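Local coordinates for protein phosphodiesterase (Trypanosoma brucei brucei, PDB 5H2Q) that belongs to the phosphodiesterase family of the HD clan, with an all-helical fold that holds a zinc ion and a magnesium ion, at residues 58-63 against 113-118; 107-112 against 231-236; 118-123 against 188-193. All blocks are in the same frame, centred on the assembly; numbering follows the deposited sequence.

In the fold
Three contacts show how helices of a phosphodiesterase domain are joined, two of them using helix 115-127. That helix enters interaction 1 through its first turn and interaction 3 through the next; the two share Cys118, and their centres lie about 9 Å apart. Leu60 CD1 joins them, 3.8 Å from Leu122 CD1. Interaction 2 lies about 13 Å from the centre of each and adds helix 227-242, whose Met234 reaches both neighbours: its CG is 3.7 Å from Leu113 CD2 and its CE 3.8 Å from Val120 CG1. The same helices lead to the zinc site, since His128 and Asp129 follow helix 115-127 and Asp242 closes helix 227-242; His92 of helix 90-105 is its fourth protein residue.

Interaction 1 of 3, residues 58-63 against 113-118; sequences SGLPQK and LTELEC
Lys63 and Glu115 make the polar half of this contact, and Leu60 with Glu115 and Cys118 the apolar half. The polar half is a salt bridge at the surface. Lys63 sends its fully extended chain across from the short helix 60-63, and NZ gives a hydrogen bond of 2.7 Å to Glu115 OE2. The ammonium group arrives from above the carboxylate, 52° out of its plane, and the two side chains cross at about a right angle. Lys63 CD also lies over the carboxylate, 3.7 Å from Glu115 OE1, so the lysine methylenes pack on the group that its nitrogen binds.

The apolar half lies deeper. Leu60 has CG opposite its carbonyl carbon (chi1 -70°), which directs CG, and with it the two methyls (chi2 167°), toward helix 115-127. CD2 touches the aliphatic stem of the acid, 3.5 Å from Glu115 CG, while CD1 stops 4.4 Å from Cys118 CB. Glu115 is therefore used twice, its stem against a buried leucine and its carboxylate against an exposed lysine. Tyr105 of helix 90-105 also touches both Leu60 and Cys118.

Local hydrogen bonds set both helix starts. Leu60 N donates to Ser58 OG at 3.1 Å, an ST turn around Gly59, which has a positive phi of 86° and occupies the N-cap position of helix 60-63. On the other side Glu117 N donates to Thr114 OG1 at 3.2 Å, and Thr114 N returns a bond of 2.9 Å to Glu117 OE1. Glu117 OE2 has a second partner in a salt bridge with Arg230, tying this helix start to helix 227-242. The arrangement is thus the short helix 60-63, entered through an ST turn, packed on the first turn of helix 115-127, which opens with a capping box.

Interaction 2 of 3, residues 107-112 against 231-236; sequences GNVYEK and QMTMDV
A 3-10 turn in the connection between helices 90-105 and 115-127 sets Val109 and Lys112 against Thr233 of helix 227-242, a small buried seam of the all-helical phosphodiesterase fold. No hydrogen bond passes directly between the two segments; one methyl group does the touching. Thr233 CG2 lies 4.1 Å from Val109 CG1 and 4.2 Å from Lys112 CB, so it meets both ends of the turn at once.

The spacing of the two partners follows from the turn itself, closed by the bond from Lys112 N to Val109 O at 2.9 Å, which brings residues three apart in sequence onto the same neighbour. Val109 presents CG1 because that methyl stands opposite its backbone N (chi1 -173°). Lys112 contributes the base of its side chain: the bend at chi2 (-64°) turns the rest of the chain away from helix 227-242. Around the seam, Val109 also packs on Met317 and Lys112 on Cys313, while Tyr214 of helix 207-217 touches Thr233.

Thr233 has a polar branch as well as an apolar one. Its OG1 is hydrogen-bonded to His229 O one turn earlier in the same helix, and also to Tyr222 OH. That tyrosine hydroxyl bonds to Lys112 O too, so the phenol oxygen bridges Thr233 OG1 and the backbone carbonyl at the end of the turn.

Interaction 3 of 3, residues 118-123 against 188-193; sequences CFVLLI and RTLAFR
Val120 has chi1 at 170°, which sets CG1 opposite its backbone N and CG2 opposite its carbonyl carbon, and this spreads its two methyls over Ala191 of helix 185-200. CG2 comes to 3.7 Å from both Ala191 CA and Ala191 CB, resting on the alanine where the side chain leaves the backbone. CG1 lies 3.7 Å from Ala191 O, so the valine spans the residue from its methyl to its carbonyl oxygen.

Leu190 adds a looser flank. Its CG points opposite the backbone N (chi1 178°), and CD2 reaches to 4.5 Å from Val120 CG2. The small Ala191 lets Val120 come down onto the backbone of helix 185-200, and the CA atoms of Val120 and Ala191 are 5.9 Å apart. Phe180 and Leu183, from the loop ahead of helix 185-200, also pack on Ala191.

On a different side of helix 185-200, one turn apart, Phe192 turns the CE2 corner of its ring onto the face of the Arg188 guanidinium, 3.5 Å above its centre, with the ring steeply inclined to that group. The guanidinium is further held by a salt bridge to Asp178, and the ring of Phe192 meets Phe180 edge-to-face. A branched valine laid over an alanine is a simple example of close helix-to-helix packing; here it joins helices 115-127 and 185-200 within the buried, all-helical body of the phosphodiesterase domain.

Interaction 1 of 3, residues 58-63 against 113-118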
loop_
_atom_site.group_PDB
_atom_site.type_symbol
_atom_site.label_atom_id
_atom_site.label_comp_id
_atom_site.label_asym_id
_atom_site.label_seq_id
_atom_site.Cartn_x
_atom_site.Cartn_y
_atom_site.Cartn_z
ATOM N N SER A 58 -17.478 -3.852 5.997
ATOM C CA SER A 58 -17.482 -4.845 4.921
ATOM C C SER A 58 -18.088 -6.162 5.359
ATOM O O SER A 58 -18.664 -6.851 4.524
ATOM C CB SER A 58 -16.073 -5.090 4.387
ATOM O OG SER A 58 -15.223 -5.800 5.276
ATOM N N GLY A 59 -17.934 -6.504 6.640
ATOM C CA GLY A 59 -18.371 -7.790 7.162
ATOM C C GLY A 59 -17.316 -8.867 6.982
ATOM O O GLY A 59 -17.521 -10.012 7.404
ATOM N N LEU A 60 -16.160 -8.530 6.357
ATOM C CA LEU A 60 -15.103 -9.506 6.136
ATOM C C LEU A 60 -14.475 -10.047 7.441
ATOM O O LEU A 60 -14.384 -11.256 7.587
ATOM C CB LEU A 60 -14.013 -8.970 5.187
ATOM C CG LEU A 60 -14.430 -8.799 3.728
ATOM C CD1 LEU A 60 -13.386 -7.956 2.945
ATOM C CD2 LEU A 60 -14.643 -10.166 3.057
ATOM N N PRO A 61 -13.955 -9.216 8.364
ATOM C CA PRO A 61 -13.320 -9.795 9.574
ATOM C C PRO A 61 -14.245 -10.770 10.319
ATOM O O PRO A 61 -13.822 -11.859 10.694
ATOM C CB PRO A 61 -12.989 -8.574 10.451
ATOM C CG PRO A 61 -13.127 -7.389 9.583
ATOM C CD PRO A 61 -13.904 -7.745 8.362
ATOM N N GLN A 62 -15.524 -10.393 10.460
ATOM C CA GLN A 62 -16.570 -11.176 11.141
ATOM C C GLN A 62 -16.728 -12.562 10.517
ATOM O O GLN A 62 -16.776 -13.568 11.231
ATOM C CB GLN A 62 -17.906 -10.429 11.119
ATOM C CG GLN A 62 -17.906 -9.039 11.801
ATOM C CD GLN A 62 -17.630 -7.898 10.843
ATOM O OE1 GLN A 62 -16.752 -7.983 9.990
ATOM N NE2 GLN A 62 -18.310 -6.765 11.015
ATOM N N LYS A 63 -16.726 -12.618 9.165
ATOM C CA LYS A 63 -16.832 -13.869 8.408
ATOM C C LYS A 63 -15.652 -14.795 8.650
ATOM O O LYS A 63 -15.805 -16.008 8.479
ATOM C CB LYS A 63 -16.910 -13.585 6.904
ATOM C CG LYS A 63 -18.215 -13.002 6.471
ATOM C CD LYS A 63 -18.186 -12.626 4.969
ATOM C CE LYS A 63 -19.494 -11.954 4.653
ATOM N NZ LYS A 63 -19.579 -11.444 3.257
ATOM N N LEU A 113 -11.253 -12.904 -7.016
ATOM C CA LEU A 113 -10.616 -13.412 -5.808
ATOM C C LEU A 113 -11.640 -13.998 -4.879
ATOM O O LEU A 113 -12.788 -13.578 -4.910
ATOM C CB LEU A 113 -9.922 -12.235 -5.063
ATOM C CG LEU A 113 -8.716 -11.576 -5.765
ATOM C CD1 LEU A 113 -8.193 -10.410 -4.927
ATOM C CD2 LEU A 113 -7.600 -12.618 -6.047
ATOM N N THR A 114 -11.234 -14.919 -4.004
ATOM C CA THR A 114 -12.181 -15.416 -3.025
ATOM C C THR A 114 -12.351 -14.322 -1.965
ATOM O O THR A 114 -11.498 -13.446 -1.829
ATOM C CB THR A 114 -11.688 -16.695 -2.344
ATOM O OG1 THR A 114 -10.530 -16.408 -1.552
ATOM C CG2 THR A 114 -11.420 -17.852 -3.337
ATOM N N GLU A 115 -13.437 -14.399 -1.199
ATOM C CA GLU A 115 -13.730 -13.502 -0.088
ATOM C C GLU A 115 -12.580 -13.484 0.933
ATOM O O GLU A 115 -12.192 -12.401 1.398
ATOM C CB GLU A 115 -14.996 -14.016 0.573
ATOM C CG GLU A 115 -15.824 -12.936 1.192
ATOM C CD GLU A 115 -17.227 -13.424 1.476
ATOM O OE1 GLU A 115 -17.388 -14.564 1.971
ATOM O OE2 GLU A 115 -18.156 -12.631 1.240
ATOM N N LEU A 116 -12.007 -14.669 1.250
ATOM C CA LEU A 116 -10.851 -14.755 2.142
ATOM C C LEU A 116 -9.693 -13.954 1.579
ATOM O O LEU A 116 -9.073 -13.200 2.325
ATOM C CB LEU A 116 -10.417 -16.211 2.411
ATOM C CG LEU A 116 -9.152 -16.392 3.298
ATOM C CD1 LEU A 116 -9.270 -15.638 4.635
ATOM C CD2 LEU A 116 -8.807 -17.834 3.484
ATOM N N GLU A 117 -9.400 -14.101 0.273
ATOM C CA GLU A 117 -8.288 -13.350 -0.346
ATOM C C GLU A 117 -8.502 -11.818 -0.294
ATOM O O GLU A 117 -7.548 -11.056 -0.156
ATOM C CB GLU A 117 -8.035 -13.847 -1.763
ATOM C CG GLU A 117 -7.419 -15.232 -1.802
ATOM C CD GLU A 117 -7.594 -15.934 -3.126
ATOM O OE1 GLU A 117 -8.373 -15.443 -3.980
ATOM O OE2 GLU A 117 -6.885 -16.942 -3.337
ATOM N N CYS A 118 -9.766 -11.378 -0.400
ATOM C CA CYS A 118 -10.106 -9.955 -0.295
ATOM C C CYS A 118 -9.765 -9.462 1.110
ATOM O O CYS A 118 -9.113 -8.430 1.254
ATOM C CB CYS A 118 -11.565 -9.728 -0.625
ATOM S SG CYS A 118 -11.951 -9.967 -2.386
#

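Interaction 2 of 3, residues 107-112 against 231-236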
loop_
_atom_site.group_PDB
_atom_site.type_symbol
_atom_site.label_atom_id
_atom_site.label_comp_id
_atom_site.label_asym_id
_atom_site.label_seq_id
_atom_site.Cartn_x
_atom_site.Cartn_y
_atom_site.Cartn_z
ATOM N N GLY A 107 -14.443 -1.453 -8.525
ATOM C CA GLY A 107 -13.831 -1.979 -9.747
ATOM C C GLY A 107 -14.186 -3.409 -10.094
ATOM O O GLY A 107 -13.716 -3.926 -11.111
ATOM N N ASN A 108 -15.005 -4.092 -9.222
ATOM C CA ASN A 108 -15.465 -5.483 -9.370
ATOM C C ASN A 108 -14.361 -6.540 -9.355
ATOM O O ASN A 108 -14.615 -7.678 -9.754
ATOM C CB ASN A 108 -16.337 -5.655 -10.639
ATOM C CG ASN A 108 -17.508 -4.711 -10.730
ATOM O OD1 ASN A 108 -18.126 -4.349 -9.731
ATOM N ND2 ASN A 108 -17.828 -4.292 -11.940
ATOM N N VAL A 109 -13.142 -6.216 -8.851
ATOM C CA VAL A 109 -12.090 -7.214 -8.802
ATOM C C VAL A 109 -12.392 -8.287 -7.741
ATOM O O VAL A 109 -11.791 -9.362 -7.772
ATOM C CB VAL A 109 -10.656 -6.606 -8.683
ATOM C CG1 VAL A 109 -9.601 -7.697 -8.816
ATOM C CG2 VAL A 109 -10.433 -5.556 -9.765
ATOM N N TYR A 110 -13.393 -8.044 -6.860
ATOM C CA TYR A 110 -13.770 -9.081 -5.890
ATOM C C TYR A 110 -14.200 -10.386 -6.619
ATOM O O TYR A 110 -14.057 -11.459 -6.043
ATOM C CB TYR A 110 -14.898 -8.597 -4.945
ATOM C CG TYR A 110 -16.257 -8.529 -5.598
ATOM C CD1 TYR A 110 -17.116 -9.629 -5.588
ATOM C CD2 TYR A 110 -16.683 -7.373 -6.243
ATOM C CE1 TYR A 110 -18.354 -9.585 -6.238
ATOM C CE2 TYR A 110 -17.904 -7.327 -6.914
ATOM C CZ TYR A 110 -18.743 -8.431 -6.897
ATOM O OH TYR A 110 -19.975 -8.336 -7.520
ATOM N N GLU A 111 -14.740 -10.279 -7.862
ATOM C CA GLU A 111 -15.131 -11.477 -8.629
ATOM C C GLU A 111 -13.941 -12.364 -9.002
ATOM O O GLU A 111 -14.128 -13.562 -9.250
ATOM C CB GLU A 111 -15.850 -11.075 -9.924
ATOM C CG GLU A 111 -17.072 -10.197 -9.690
ATOM C CD GLU A 111 -17.905 -9.997 -10.935
ATOM O OE1 GLU A 111 -17.302 -9.840 -12.022
ATOM O OE2 GLU A 111 -19.156 -10.047 -10.839
ATOM N N LYS A 112 -12.724 -11.767 -9.047
ATOM C CA LYS A 112 -11.502 -12.473 -9.438
ATOM C C LYS A 112 -10.768 -13.120 -8.260
ATOM O O LYS A 112 -9.743 -13.773 -8.475
ATOM C CB LYS A 112 -10.532 -11.501 -10.139
ATOM C CG LYS A 112 -11.139 -10.513 -11.165
ATOM C CD LYS A 112 -11.759 -11.210 -12.368
ATOM C CE LYS A 112 -12.188 -10.203 -13.397
ATOM N NZ LYS A 112 -13.111 -10.808 -14.387
ATOM N N GLN A 231 -3.194 -15.499 -6.815
ATOM C CA GLN A 231 -2.024 -14.878 -6.158
ATOM C C GLN A 231 -1.448 -13.763 -7.025
ATOM O O GLN A 231 -1.139 -12.694 -6.517
ATOM C CB GLN A 231 -0.922 -15.883 -5.796
ATOM C CG GLN A 231 0.237 -15.246 -4.993
ATOM C CD GLN A 231 -0.208 -14.706 -3.639
ATOM O OE1 GLN A 231 -0.754 -15.444 -2.809
ATOM N NE2 GLN A 231 -0.035 -13.396 -3.410
ATOM N N MET A 232 -1.319 -14.003 -8.337
ATOM C CA MET A 232 -0.839 -12.962 -9.232
ATOM C C MET A 232 -1.794 -11.773 -9.269
ATOM O O MET A 232 -1.329 -10.647 -9.309
ATOM C CB MET A 232 -0.508 -13.521 -10.632
ATOM C CG MET A 232 0.791 -14.340 -10.668
ATOM S SD MET A 232 2.320 -13.570 -10.079
ATOM C CE MET A 232 2.197 -11.968 -10.835
ATOM N N THR A 233 -3.134 -12.005 -9.206
ATOM C CA THR A 233 -4.114 -10.933 -9.150
ATOM C C THR A 233 -3.909 -10.160 -7.820
ATOM O O THR A 233 -3.953 -8.932 -7.821
ATOM C CB THR A 233 -5.545 -11.488 -9.272
ATOM O OG1 THR A 233 -5.656 -12.211 -10.507
ATOM C CG2 THR A 233 -6.586 -10.404 -9.237
ATOM N N MET A 234 -3.710 -10.889 -6.708
ATOM C CA MET A 234 -3.466 -10.251 -5.399
ATOM C C MET A 234 -2.191 -9.383 -5.457
ATOM O O MET A 234 -2.220 -8.238 -5.020
ATOM C CB MET A 234 -3.295 -11.316 -4.308
ATOM C CG MET A 234 -4.586 -12.091 -4.008
ATOM S SD MET A 234 -4.394 -13.241 -2.648
ATOM C CE MET A 234 -4.351 -12.070 -1.249
ATOM N N ASP A 235 -1.095 -9.911 -6.044
ATOM C CA ASP A 235 0.171 -9.147 -6.170
ATOM C C ASP A 235 -0.063 -7.894 -6.998
ATOM O O ASP A 235 0.318 -6.790 -6.596
ATOM C CB ASP A 235 1.239 -10.012 -6.864
ATOM C CG ASP A 235 1.702 -11.242 -6.129
ATOM O OD1 ASP A 235 1.452 -11.340 -4.894
ATOM O OD2 ASP A 235 2.359 -12.096 -6.767
ATOM N N VAL A 236 -0.746 -8.046 -8.151
ATOM C CA VAL A 236 -1.076 -6.927 -9.033
ATOM C C VAL A 236 -1.976 -5.889 -8.352
ATOM O O VAL A 236 -1.773 -4.682 -8.534
ATOM C CB VAL A 236 -1.654 -7.475 -10.362
ATOM C CG1 VAL A 236 -2.499 -6.438 -11.105
ATOM C CG2 VAL A 236 -0.511 -7.988 -11.222
#

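Interaction 3 of 3, residues 118-123 against 188-193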
loop_
_atom_site.group_PDB
_atom_site.type_symbol
_atom_site.label_atom_id
_atom_site.label_comp_id
_atom_site.label_asym_id
_atom_site.label_seq_id
_atom_site.Cartn_x
_atom_site.Cartn_y
_atom_site.Cartn_z
ATOM N N CYS A 118 -9.766 -11.378 -0.400
ATOM C CA CYS A 118 -10.106 -9.955 -0.295
ATOM C C CYS A 118 -9.765 -9.462 1.110
ATOM O O CYS A 118 -9.113 -8.430 1.254
ATOM C CB CYS A 118 -11.565 -9.728 -0.625
ATOM S SG CYS A 118 -11.951 -9.967 -2.386
ATOM N N PHE A 119 -10.156 -10.234 2.139
ATOM C CA PHE A 119 -9.836 -9.905 3.533
ATOM C C PHE A 119 -8.312 -9.851 3.697
ATOM O O PHE A 119 -7.788 -8.874 4.227
ATOM C CB PHE A 119 -10.412 -10.987 4.466
ATOM C CG PHE A 119 -10.094 -10.732 5.918
ATOM C CD1 PHE A 119 -10.326 -9.483 6.488
ATOM C CD2 PHE A 119 -9.553 -11.738 6.716
ATOM C CE1 PHE A 119 -10.060 -9.252 7.852
ATOM C CE2 PHE A 119 -9.257 -11.496 8.071
ATOM C CZ PHE A 119 -9.512 -10.253 8.620
ATOM N N VAL A 120 -7.602 -10.892 3.224
ATOM C CA VAL A 120 -6.146 -10.933 3.308
ATOM C C VAL A 120 -5.522 -9.700 2.654
ATOM O O VAL A 120 -4.617 -9.097 3.229
ATOM C CB VAL A 120 -5.582 -12.264 2.722
ATOM C CG1 VAL A 120 -4.053 -12.210 2.570
ATOM C CG2 VAL A 120 -6.019 -13.466 3.580
ATOM N N LEU A 121 -5.988 -9.318 1.453
ATOM C CA LEU A 121 -5.421 -8.145 0.754
ATOM C C LEU A 121 -5.563 -6.845 1.558
ATOM O O LEU A 121 -4.617 -6.056 1.663
ATOM C CB LEU A 121 -6.176 -7.942 -0.560
ATOM C CG LEU A 121 -5.544 -8.265 -1.881
ATOM C CD1 LEU A 121 -6.305 -7.514 -2.965
ATOM C CD2 LEU A 121 -4.068 -7.838 -1.954
ATOM N N LEU A 122 -6.750 -6.625 2.149
ATOM C CA LEU A 122 -6.998 -5.400 2.922
ATOM C C LEU A 122 -6.129 -5.354 4.167
ATOM O O LEU A 122 -5.554 -4.310 4.490
ATOM C CB LEU A 122 -8.483 -5.291 3.252
ATOM C CG LEU A 122 -9.386 -5.149 2.010
ATOM C CD1 LEU A 122 -10.837 -5.258 2.393
ATOM C CD2 LEU A 122 -9.124 -3.821 1.273
ATOM N N ILE A 123 -5.949 -6.520 4.812
ATOM C CA ILE A 123 -5.050 -6.643 5.962
ATOM C C ILE A 123 -3.620 -6.364 5.513
ATOM O O ILE A 123 -2.910 -5.597 6.151
ATOM C CB ILE A 123 -5.175 -8.049 6.604
ATOM C CG1 ILE A 123 -6.548 -8.225 7.355
ATOM C CG2 ILE A 123 -3.955 -8.341 7.496
ATOM C CD1 ILE A 123 -6.874 -7.125 8.440
ATOM N N ARG A 188 -5.606 -20.670 7.014
ATOM C CA ARG A 188 -4.605 -19.931 7.768
ATOM C C ARG A 188 -3.279 -19.867 6.978
ATOM O O ARG A 188 -2.657 -18.804 6.893
ATOM C CB ARG A 188 -4.401 -20.579 9.129
ATOM C CG ARG A 188 -3.631 -19.689 10.059
ATOM C CD ARG A 188 -3.656 -20.185 11.479
ATOM N NE ARG A 188 -2.470 -19.711 12.185
ATOM C CZ ARG A 188 -2.360 -18.526 12.777
ATOM N NH1 ARG A 188 -3.387 -17.670 12.774
ATOM N NH2 ARG A 188 -1.232 -18.188 13.385
ATOM N N THR A 189 -2.872 -21.003 6.365
ATOM C CA THR A 189 -1.651 -21.063 5.552
ATOM C C THR A 189 -1.769 -20.138 4.361
ATOM O O THR A 189 -0.823 -19.406 4.104
ATOM C CB THR A 189 -1.314 -22.512 5.135
ATOM O OG1 THR A 189 -1.151 -23.290 6.317
ATOM C CG2 THR A 189 -0.053 -22.604 4.299
ATOM N N LEU A 190 -2.935 -20.136 3.667
ATOM C CA LEU A 190 -3.164 -19.237 2.522
ATOM C C LEU A 190 -3.025 -17.788 2.995
ATOM O O LEU A 190 -2.412 -16.988 2.295
ATOM C CB LEU A 190 -4.561 -19.461 1.870
ATOM C CG LEU A 190 -4.914 -18.515 0.678
ATOM C CD1 LEU A 190 -5.782 -19.208 -0.369
ATOM C CD2 LEU A 190 -5.587 -17.224 1.151
ATOM N N ALA A 191 -3.618 -17.436 4.149
ATOM C CA ALA A 191 -3.570 -16.050 4.631
ATOM C C ALA A 191 -2.137 -15.562 4.832
ATOM O O ALA A 191 -1.775 -14.526 4.272
ATOM C CB ALA A 191 -4.389 -15.889 5.897
ATOM N N PHE A 192 -1.298 -16.334 5.552
ATOM C CA PHE A 192 0.096 -15.920 5.750
ATOM C C PHE A 192 0.881 -15.927 4.464
ATOM O O PHE A 192 1.638 -14.980 4.203
ATOM C CB PHE A 192 0.780 -16.809 6.800
ATOM C CG PHE A 192 0.403 -16.385 8.193
ATOM C CD1 PHE A 192 1.157 -15.437 8.878
ATOM C CD2 PHE A 192 -0.705 -16.938 8.831
ATOM C CE1 PHE A 192 0.784 -15.010 10.155
ATOM C CE2 PHE A 192 -1.066 -16.527 10.126
ATOM C CZ PHE A 192 -0.311 -15.576 10.783
ATOM N N ARG A 193 0.715 -16.994 3.649
ATOM C CA ARG A 193 1.467 -17.107 2.390
ATOM C C ARG A 193 1.138 -15.966 1.426
ATOM O O ARG A 193 2.051 -15.338 0.905
ATOM C CB ARG A 193 1.261 -18.474 1.718
ATOM C CG ARG A 193 2.135 -18.664 0.453
ATOM C CD ARG A 193 1.893 -19.931 -0.360
ATOM N NE ARG A 193 0.787 -20.758 0.126
ATOM C CZ ARG A 193 -0.463 -20.704 -0.328
ATOM N NH1 ARG A 193 -0.799 -19.836 -1.275
ATOM N NH2 ARG A 193 -1.390 -21.504 0.177
#